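Local atomic coordinates of vacuolar protein-sorting-associated protein 25 (Homo sapiens, PDB entry 3HTU), a protein that forms part of the ESCRT-II complex, which is required for multivesicular body formation and sorting of endosomal cargo, and probably helps recruit ESCRT-III. Residues Lys12-Trp17 against Tyr31-Gly36; Thr51-Leu56 against Asp72-Lys77; Ala55-Gln60 against Ala65-Val70. One frame throughout, in Å; residues are numbered along the deposited sequence.

Contact 1 of 3, residues Lys12-Trp17 against Tyr31-Gly36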
loop_
_atom_site.group_PDB
_atom_site.type_symbol
_atom_site.label_atom_id
_atom_site.label_comp_id
_atom_site.label_asym_id
_atom_site.label_seq_id
_atom_site.Cartn_x
_atom_site.Cartn_y
_atom_site.Cartn_z
ATOM N N LYS A 12 3.026 -0.852 -13.366
ATOM C CA LYS A 12 3.401 -2.165 -13.899
ATOM C C LYS A 12 4.181 -2.999 -12.872
ATOM O O LYS A 12 3.911 -4.175 -12.707
ATOM C CB LYS A 12 4.203 -2.001 -15.202
ATOM C CG LYS A 12 4.581 -3.305 -15.928
ATOM C CD LYS A 12 5.103 -3.019 -17.334
ATOM C CE LYS A 12 5.529 -4.288 -18.068
ATOM N NZ LYS A 12 4.382 -5.168 -18.467
ATOM N N LEU A 13 5.132 -2.375 -12.176
ATOM C CA LEU A 13 5.937 -3.066 -11.168
ATOM C C LEU A 13 5.164 -3.480 -9.922
ATOM O O LEU A 13 5.367 -4.585 -9.395
ATOM C CB LEU A 13 7.149 -2.219 -10.749
ATOM C CG LEU A 13 8.323 -2.052 -11.721
ATOM C CD1 LEU A 13 9.306 -1.014 -11.177
ATOM C CD2 LEU A 13 9.044 -3.374 -11.993
ATOM N N ILE A 14 4.294 -2.597 -9.433
ATOM C CA ILE A 14 3.523 -2.902 -8.239
ATOM C C ILE A 14 2.566 -4.055 -8.527
ATOM O O ILE A 14 2.414 -4.967 -7.721
ATOM C CB ILE A 14 2.729 -1.670 -7.719
ATOM C CG1 ILE A 14 3.679 -0.597 -7.175
ATOM C CG2 ILE A 14 1.734 -2.078 -6.617
ATOM C CD1 ILE A 14 3.122 0.813 -7.284
ATOM N N TYR A 15 1.922 -3.995 -9.684
ATOM C CA TYR A 15 0.864 -4.946 -10.008
ATOM C C TYR A 15 1.452 -6.329 -10.258
ATOM O O TYR A 15 0.836 -7.341 -9.940
ATOM C CB TYR A 15 0.054 -4.467 -11.210
ATOM C CG TYR A 15 -1.139 -5.345 -11.487
ATOM C CD1 TYR A 15 -2.324 -5.186 -10.771
ATOM C CD2 TYR A 15 -1.075 -6.352 -12.435
ATOM C CE1 TYR A 15 -3.405 -6.003 -10.996
ATOM C CE2 TYR A 15 -2.165 -7.176 -12.675
ATOM C CZ TYR A 15 -3.330 -6.989 -11.957
ATOM O OH TYR A 15 -4.424 -7.794 -12.183
ATOM N N GLN A 16 2.651 -6.343 -10.838
ATOM C CA GLN A 16 3.462 -7.537 -10.978
ATOM C C GLN A 16 3.694 -8.188 -9.607
ATOM O O GLN A 16 3.578 -9.399 -9.479
ATOM C CB GLN A 16 4.795 -7.142 -11.613
ATOM C CG GLN A 16 5.242 -7.969 -12.790
ATOM C CD GLN A 16 6.410 -7.327 -13.543
ATOM O OE1 GLN A 16 6.402 -7.248 -14.775
ATOM N NE2 GLN A 16 7.419 -6.865 -12.806
ATOM N N TRP A 17 4.010 -7.382 -8.585
ATOM C CA TRP A 17 4.326 -7.912 -7.252
ATOM C C TRP A 17 3.098 -8.465 -6.521
ATOM O O TRP A 17 3.188 -9.475 -5.815
ATOM C CB TRP A 17 5.033 -6.863 -6.367
ATOM C CG TRP A 17 5.267 -7.395 -4.998
ATOM C CD1 TRP A 17 6.303 -8.189 -4.598
ATOM C CD2 TRP A 17 4.403 -7.255 -3.856
ATOM N NE1 TRP A 17 6.156 -8.530 -3.277
ATOM C CE2 TRP A 17 5.000 -7.970 -2.794
ATOM C CE3 TRP A 17 3.193 -6.582 -3.625
ATOM C CZ2 TRP A 17 4.432 -8.035 -1.518
ATOM C CZ3 TRP A 17 2.628 -6.641 -2.352
ATOM C CH2 TRP A 17 3.248 -7.365 -1.316
ATOM N N TYR A 31 0.600 2.828 2.857
ATOM C CA TYR A 31 1.844 2.728 3.646
ATOM C C TYR A 31 2.536 1.383 3.477
ATOM O O TYR A 31 3.731 1.342 3.212
ATOM C CB TYR A 31 1.590 3.000 5.125
ATOM C CG TYR A 31 2.832 2.923 6.007
ATOM C CD1 TYR A 31 3.713 3.996 6.104
ATOM C CD2 TYR A 31 3.100 1.780 6.751
ATOM C CE1 TYR A 31 4.853 3.930 6.935
ATOM C CE2 TYR A 31 4.236 1.689 7.567
ATOM C CZ TYR A 31 5.104 2.769 7.656
ATOM O OH TYR A 31 6.215 2.669 8.477
ATOM N N GLU A 32 1.798 0.281 3.629
ATOM C CA GLU A 32 2.438 -1.039 3.625
ATOM C C GLU A 32 3.017 -1.441 2.279
ATOM O O GLU A 32 3.934 -2.261 2.232
ATOM C CB GLU A 32 1.514 -2.129 4.166
ATOM C CG GLU A 32 0.505 -2.667 3.149
ATOM C CD GLU A 32 -0.369 -3.706 3.765
ATOM O OE1 GLU A 32 -1.586 -3.494 3.821
ATOM O OE2 GLU A 32 0.169 -4.714 4.249
ATOM N N LEU A 33 2.501 -0.866 1.195
ATOM C CA LEU A 33 3.085 -1.091 -0.129
ATOM C C LEU A 33 4.493 -0.526 -0.237
ATOM O O LEU A 33 5.330 -1.099 -0.931
ATOM C CB LEU A 33 2.218 -0.504 -1.259
ATOM C CG LEU A 33 1.008 -1.341 -1.709
ATOM C CD1 LEU A 33 0.164 -0.599 -2.768
ATOM C CD2 LEU A 33 1.385 -2.723 -2.231
ATOM N N THR A 34 4.745 0.595 0.427
ATOM C CA THR A 34 6.050 1.257 0.316
ATOM C C THR A 34 6.954 1.108 1.547
ATOM O O THR A 34 8.178 1.234 1.435
ATOM C CB THR A 34 5.899 2.743 -0.030
ATOM O OG1 THR A 34 5.012 3.378 0.910
ATOM C CG2 THR A 34 5.370 2.893 -1.477
ATOM N N ASN A 35 6.363 0.862 2.717
ATOM C CA ASN A 35 7.134 0.773 3.972
ATOM C C ASN A 35 6.879 -0.511 4.766
ATOM O O ASN A 35 7.363 -0.648 5.904
ATOM C CB ASN A 35 6.866 1.966 4.898
ATOM C CG ASN A 35 6.982 3.317 4.205
ATOM O OD1 ASN A 35 8.006 3.987 4.300
ATOM N ND2 ASN A 35 5.913 3.745 3.556
ATOM N N GLY A 36 6.132 -1.447 4.185
ATOM C CA GLY A 36 5.811 -2.706 4.865
ATOM C C GLY A 36 6.965 -3.699 4.853
ATOM O O GLY A 36 8.039 -3.403 4.326
#
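In the short helix that presents Leu33 to Ile14 and Trp17, the carbonyl oxygen of Tyr31 is gripped by three N-H donors. Asn35 N reaches Tyr31 O at 2.7 Å and Thr34 N reaches the same oxygen at 3.1 Å. The third donor is the side-chain amide of Asn35, whose ND2 lies 3.3 Å from Tyr31 O; its N-H points at the oxygen at 162°, in the carbonyl plane and on a lone pair, with the acceptor nearly in the plane of the amide. Besides closing the last turn, Asn35 rests its CB over one face of the Tyr31 ring, off-centre, and Gly36 then leaves the helix.

Where the helix meets residues Lys12-Trp17 the chemistry is wholly apolar, and the work falls to the fork of Leu33. One prong, CD1, faces Ile14, with 4.4 Å between Leu33 CD1 and Ile14 CG2. The other prong comes obliquely to the six-membered ring of the indole, 4.1 Å between Leu33 CD2 and Trp17 CZ3. Trp17 extends that far because its CG is anti to the backbone N (chi1 177°), which swings the six-membered ring out toward the other helix. The contact is light, burying about 100 Å², and the same side chains have other neighbours: Ile14 also touches Leu52 and Ala55 of helix 49-61, while Leu33 packs on Val76 and Phe78 of strand 75-78. Glu32, in the same helix as Leu33, forms a salt bridge with a basic side chain on the chain of another protein. Two helices meeting through a few apolar side chains, with a third helix and a small sheet completing the core, are characteristic of the winged-helix fold, here the C-terminal such domain of VPS25.

Contact 2 of 3, residues Thr51-Leu56 against Asp72-Lys77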
loop_
_atom_site.group_PDB
_atom_site.type_symbol
_atom_site.label_atom_id
_atom_site.label_comp_id
_atom_site.label_asym_id
_atom_site.label_seq_id
_atom_site.Cartn_x
_atom_site.Cartn_y
_atom_site.Cartn_z
ATOM N N THR A 51 3.880 9.774 -5.779
ATOM C CA THR A 51 4.164 9.028 -6.993
ATOM C C THR A 51 3.429 7.680 -6.976
ATOM O O THR A 51 2.968 7.221 -8.013
ATOM C CB THR A 51 5.683 8.815 -7.173
ATOM O OG1 THR A 51 6.354 10.090 -7.205
ATOM C CG2 THR A 51 5.979 8.068 -8.471
ATOM N N LEU A 52 3.328 7.072 -5.792
ATOM C CA LEU A 52 2.574 5.847 -5.579
ATOM C C LEU A 52 1.107 6.024 -5.960
ATOM O O LEU A 52 0.530 5.153 -6.599
ATOM C CB LEU A 52 2.677 5.407 -4.112
ATOM C CG LEU A 52 1.821 4.221 -3.681
ATOM C CD1 LEU A 52 2.377 2.940 -4.289
ATOM C CD2 LEU A 52 1.724 4.123 -2.147
ATOM N N LEU A 53 0.502 7.131 -5.546
ATOM C CA LEU A 53 -0.875 7.417 -5.945
ATOM C C LEU A 53 -1.073 7.564 -7.454
ATOM O O LEU A 53 -2.083 7.104 -7.992
ATOM C CB LEU A 53 -1.438 8.625 -5.208
ATOM C CG LEU A 53 -2.156 8.230 -3.919
ATOM C CD1 LEU A 53 -2.387 9.448 -3.066
ATOM C CD2 LEU A 53 -3.467 7.444 -4.184
ATOM N N ARG A 54 -0.124 8.209 -8.135
ATOM C CA ARG A 54 -0.188 8.321 -9.590
ATOM C C ARG A 54 0.014 6.954 -10.285
ATOM O O ARG A 54 -0.552 6.705 -11.350
ATOM C CB ARG A 54 0.804 9.367 -10.119
ATOM C CG ARG A 54 0.718 10.762 -9.457
ATOM C CD ARG A 54 -0.302 11.712 -10.102
ATOM N NE ARG A 54 -0.030 13.105 -9.702
ATOM C CZ ARG A 54 -0.728 14.177 -10.080
ATOM N NH1 ARG A 54 -1.779 14.063 -10.892
ATOM N NH2 ARG A 54 -0.368 15.381 -9.642
ATOM N N ALA A 55 0.832 6.088 -9.685
ATOM C CA ALA A 55 1.006 4.725 -10.170
ATOM C C ALA A 55 -0.329 3.984 -10.054
ATOM O O ALA A 55 -0.759 3.318 -10.996
ATOM C CB ALA A 55 2.071 3.995 -9.371
ATOM N N LEU A 56 -0.962 4.129 -8.896
ATOM C CA LEU A 56 -2.223 3.463 -8.591
ATOM C C LEU A 56 -3.383 3.988 -9.436
ATOM O O LEU A 56 -4.297 3.232 -9.772
ATOM C CB LEU A 56 -2.542 3.629 -7.108
ATOM C CG LEU A 56 -2.165 2.531 -6.099
ATOM C CD1 LEU A 56 -1.176 1.503 -6.594
ATOM C CD2 LEU A 56 -1.708 3.105 -4.825
ATOM N N ASP A 72 -10.108 7.153 7.541
ATOM C CA ASP A 72 -10.178 6.091 8.556
ATOM C C ASP A 72 -9.614 4.755 8.089
ATOM O O ASP A 72 -9.549 3.786 8.868
ATOM C CB ASP A 72 -11.619 5.897 9.080
ATOM C CG ASP A 72 -12.620 5.555 7.978
ATOM O OD1 ASP A 72 -12.629 6.237 6.944
ATOM O OD2 ASP A 72 -13.425 4.622 8.153
ATOM N N GLY A 73 -9.199 4.694 6.831
ATOM C CA GLY A 73 -8.653 3.467 6.294
ATOM C C GLY A 73 -8.309 3.548 4.829
ATOM O O GLY A 73 -9.015 2.956 3.981
ATOM N N ARG A 74 -7.221 4.275 4.555
ATOM C CA ARG A 74 -6.756 4.576 3.212
ATOM C C ARG A 74 -6.033 3.384 2.643
ATOM O O ARG A 74 -5.323 2.661 3.363
ATOM C CB ARG A 74 -5.759 5.746 3.214
ATOM C CG ARG A 74 -6.332 7.112 3.538
ATOM C CD ARG A 74 -5.240 8.191 3.475
ATOM N NE ARG A 74 -4.560 8.299 2.173
ATOM C CZ ARG A 74 -4.985 9.056 1.160
ATOM N NH1 ARG A 74 -6.098 9.759 1.276
ATOM N NH2 ARG A 74 -4.299 9.104 0.028
ATOM N N GLY A 75 -6.165 3.205 1.334
ATOM C CA GLY A 75 -5.456 2.122 0.692
ATOM C C GLY A 75 -5.983 1.812 -0.679
ATOM O O GLY A 75 -6.545 2.677 -1.344
ATOM N N VAL A 76 -5.791 0.567 -1.099
ATOM C CA VAL A 76 -6.030 0.196 -2.472
ATOM C C VAL A 76 -6.439 -1.283 -2.526
ATOM O O VAL A 76 -5.944 -2.114 -1.747
ATOM C CB VAL A 76 -4.813 0.570 -3.377
ATOM C CG1 VAL A 76 -3.542 -0.152 -2.935
ATOM C CG2 VAL A 76 -5.089 0.299 -4.855
ATOM N N LYS A 77 -7.399 -1.594 -3.401
ATOM C CA LYS A 77 -7.698 -2.998 -3.713
ATOM C C LYS A 77 -7.277 -3.287 -5.130
ATOM O O LYS A 77 -7.570 -2.523 -6.037
ATOM C CB LYS A 77 -9.185 -3.313 -3.516
ATOM C CG LYS A 77 -9.591 -4.778 -3.816
ATOM C CD LYS A 77 -11.003 -5.048 -3.276
ATOM C CE LYS A 77 -11.532 -6.449 -3.628
ATOM N NZ LYS A 77 -12.945 -6.620 -3.131
#
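Leu56 and Val76 form the close-packed half of this contact, reaching toward each other tip to tip. Val76 CG2 lies 3.9 Å from Leu56 CG, and Val76 CG1 approaches Leu56 CD2 at 4.2 Å. Both methyls of the valine take part because CG1 sits between the backbone N and the carbonyl carbon (chi1 61°), leaving CG2 anti to the nitrogen and turned to the helix. The pair is buried, with Leu30 against Leu56 and Leu33 against Val76 extending the apolar layer. This is how a winged-helix domain joins its third helix, the recognition helix of DNA-binding relatives, to the returning strand of its wing. Just before Val76, Gly75 has backbone angles that would drive any side chain into the carbonyl oxygen of Arg74, which explains a glycine there.

Nearer the surface the packing is thinner. Leu53 CD1 touches Arg74 NH2 at 3.7 Å, meeting the guanidinium at its edge and in its plane, the two side chains crossing at about a right angle. A bend at chi3 folds Arg74 back to the helix, where its NH2 forms a salt bridge with Glu49. Further along the strand, Lys77 makes a salt bridge to an acidic side chain on the chain of another protein.

Contact 3 of 3, residues Ala55-Gln60 against Ala65-Val70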
loop_
_atom_site.group_PDB
_atom_site.type_symbol
_atom_site.label_atom_id
_atom_site.label_comp_id
_atom_site.label_asym_id
_atom_site.label_seq_id
_atom_site.Cartn_x
_atom_site.Cartn_y
_atom_site.Cartn_z
ATOM N N ALA A 55 0.832 6.088 -9.685
ATOM C CA ALA A 55 1.006 4.725 -10.170
ATOM C C ALA A 55 -0.329 3.984 -10.054
ATOM O O ALA A 55 -0.759 3.318 -10.996
ATOM C CB ALA A 55 2.071 3.995 -9.371
ATOM N N LEU A 56 -0.962 4.129 -8.896
ATOM C CA LEU A 56 -2.223 3.463 -8.591
ATOM C C LEU A 56 -3.383 3.988 -9.436
ATOM O O LEU A 56 -4.297 3.232 -9.772
ATOM C CB LEU A 56 -2.542 3.629 -7.108
ATOM C CG LEU A 56 -2.165 2.531 -6.099
ATOM C CD1 LEU A 56 -1.176 1.503 -6.594
ATOM C CD2 LEU A 56 -1.708 3.105 -4.825
ATOM N N GLN A 57 -3.336 5.283 -9.767
ATOM C CA GLN A 57 -4.345 5.927 -10.622
ATOM C C GLN A 57 -4.298 5.379 -12.053
ATOM O O GLN A 57 -5.346 5.155 -12.661
ATOM C CB GLN A 57 -4.207 7.466 -10.589
ATOM C CG GLN A 57 -4.741 8.122 -9.278
ATOM C CD GLN A 57 -4.162 9.501 -8.975
ATOM O OE1 GLN A 57 -3.477 10.123 -9.807
ATOM N NE2 GLN A 57 -4.433 9.987 -7.770
ATOM N N ALA A 58 -3.091 5.157 -12.582
ATOM C CA ALA A 58 -2.929 4.522 -13.883
ATOM C C ALA A 58 -3.479 3.094 -13.872
ATOM O O ALA A 58 -4.153 2.686 -14.820
ATOM C CB ALA A 58 -1.463 4.534 -14.331
ATOM N N LEU A 59 -3.206 2.360 -12.788
ATOM C CA LEU A 59 -3.800 1.033 -12.559
ATOM C C LEU A 59 -5.320 1.106 -12.488
ATOM O O LEU A 59 -5.991 0.367 -13.200
ATOM C CB LEU A 59 -3.239 0.366 -11.299
ATOM C CG LEU A 59 -2.095 -0.671 -11.311
ATOM C CD1 LEU A 59 -1.358 -0.866 -12.628
ATOM C CD2 LEU A 59 -1.132 -0.416 -10.178
ATOM N N GLN A 60 -5.860 1.995 -11.654
ATOM C CA GLN A 60 -7.311 2.171 -11.569
ATOM C C GLN A 60 -7.975 2.424 -12.940
ATOM O O GLN A 60 -9.056 1.881 -13.210
ATOM C CB GLN A 60 -7.726 3.237 -10.544
ATOM C CG GLN A 60 -9.240 3.517 -10.543
ATOM C CD GLN A 60 -9.843 3.858 -9.185
ATOM O OE1 GLN A 60 -9.143 4.118 -8.216
ATOM N NE2 GLN A 60 -11.185 3.855 -9.122
ATOM N N ALA A 65 -7.204 -1.807 -10.229
ATOM C CA ALA A 65 -7.115 -1.291 -8.863
ATOM C C ALA A 65 -8.260 -0.346 -8.594
ATOM O O ALA A 65 -8.755 0.306 -9.504
ATOM C CB ALA A 65 -5.780 -0.557 -8.649
ATOM N N GLU A 66 -8.701 -0.304 -7.341
ATOM C CA GLU A 66 -9.604 0.737 -6.891
ATOM C C GLU A 66 -9.006 1.352 -5.625
ATOM O O GLU A 66 -8.744 0.654 -4.645
ATOM C CB GLU A 66 -11.004 0.196 -6.610
ATOM C CG GLU A 66 -12.012 1.298 -6.322
ATOM C CD GLU A 66 -13.434 0.778 -6.099
ATOM O OE1 GLU A 66 -13.809 -0.265 -6.694
ATOM O OE2 GLU A 66 -14.174 1.414 -5.316
ATOM N N ILE A 67 -8.833 2.665 -5.645
ATOM C CA ILE A 67 -8.208 3.347 -4.511
ATOM C C ILE A 67 -9.257 3.683 -3.455
ATOM O O ILE A 67 -10.381 4.076 -3.784
ATOM C CB ILE A 67 -7.395 4.592 -4.991
ATOM C CG1 ILE A 67 -6.359 4.151 -6.037
ATOM C CG2 ILE A 67 -6.722 5.315 -3.795
ATOM C CD1 ILE A 67 -5.883 5.268 -6.984
ATOM N N ILE A 68 -8.904 3.459 -2.182
ATOM C CA ILE A 68 -9.727 3.897 -1.044
ATOM C C ILE A 68 -9.075 5.096 -0.360
ATOM O O ILE A 68 -7.950 5.012 0.170
ATOM C CB ILE A 68 -10.045 2.752 -0.031
ATOM C CG1 ILE A 68 -10.718 1.571 -0.746
ATOM C CG2 ILE A 68 -11.016 3.212 1.024
ATOM C CD1 ILE A 68 -9.793 0.421 -1.102
ATOM N N THR A 69 -9.805 6.206 -0.362
ATOM C CA THR A 69 -9.250 7.471 0.091
ATOM C C THR A 69 -9.803 7.964 1.420
ATOM O O THR A 69 -9.353 9.002 1.920
ATOM C CB THR A 69 -9.375 8.574 -0.971
ATOM O OG1 THR A 69 -10.753 8.810 -1.256
ATOM C CG2 THR A 69 -8.656 8.165 -2.228
ATOM N N VAL A 70 -10.732 7.227 2.023
ATOM C CA VAL A 70 -11.268 7.659 3.306
ATOM C C VAL A 70 -10.178 7.617 4.382
ATOM O O VAL A 70 -9.382 6.671 4.450
ATOM C CB VAL A 70 -12.570 6.912 3.743
ATOM C CG1 VAL A 70 -13.748 7.293 2.828
ATOM C CG2 VAL A 70 -12.378 5.420 3.782
#
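Gln60 folds over the edge of strand 65-68 and places its OE1 3.0 Å from Ile67 N, the one hydrogen bond between residues Ala55-Gln60 and Ala65-Val70. The N-H is directed well, at 162°, but comes from above the amide, 44° out of the carbonyl plane rather than on a lone pair. Two torsions build this reach: CG is anti to the backbone N (chi1 175°), and a bend at chi2 turns the amide down to the strand. On the way the methylenes pass over a carbonyl, with Gln60 CG 3.4 Å from Ala65 O, and Gln60 CA makes a CA-H...O contact of 3.1 Å to that oxygen.

Ile67 CG1 stands beside its own backbone N, and the side chain crosses Gln57 obliquely, with Ile67 CD1 3.7 Å from Leu56 CB and 3.8 Å from Gln57 CG. Leu59 has a nearly eclipsed chi2, yet it touches Ala65 through CB, 3.8 Å from Ala65 CB, a contact independent of that torsion. A leucine in place of Gln60 would probably leave Ile67 N without its acceptor and the strand edge less firmly tied to the helix. Since Glu66 and Ile68 pair with strand 75-78, Ile67 N faces the other way; the glutamine amide thus appears to supply, on an outermost strand of this chain's sheet, the kind of acceptor a further strand could give.

Overall arrangement
Contacts 2 and 3 are two parts of one interface, their centres about 5 Å apart: both start from helix 49-61, share Leu56, and end on neighbouring antiparallel strands. The strands are joined through Ile68 N and Gly75 O, 2.6 Å apart, and through Glu66 N and Lys77 O at 2.8 Å. Contact 1, whose centre lies about 10 Å from that of contact 2, adds the two earlier helices. Leu33 CD1 meets Val76 CG1 at 3.7 Å, and Ile14 CD1 meets Leu52 CD1 at the same distance, so a single apolar core runs through all three. Glu32, Lys77 and Glu66, one from the segments of each contact, bond to the chain of another protein outside that core.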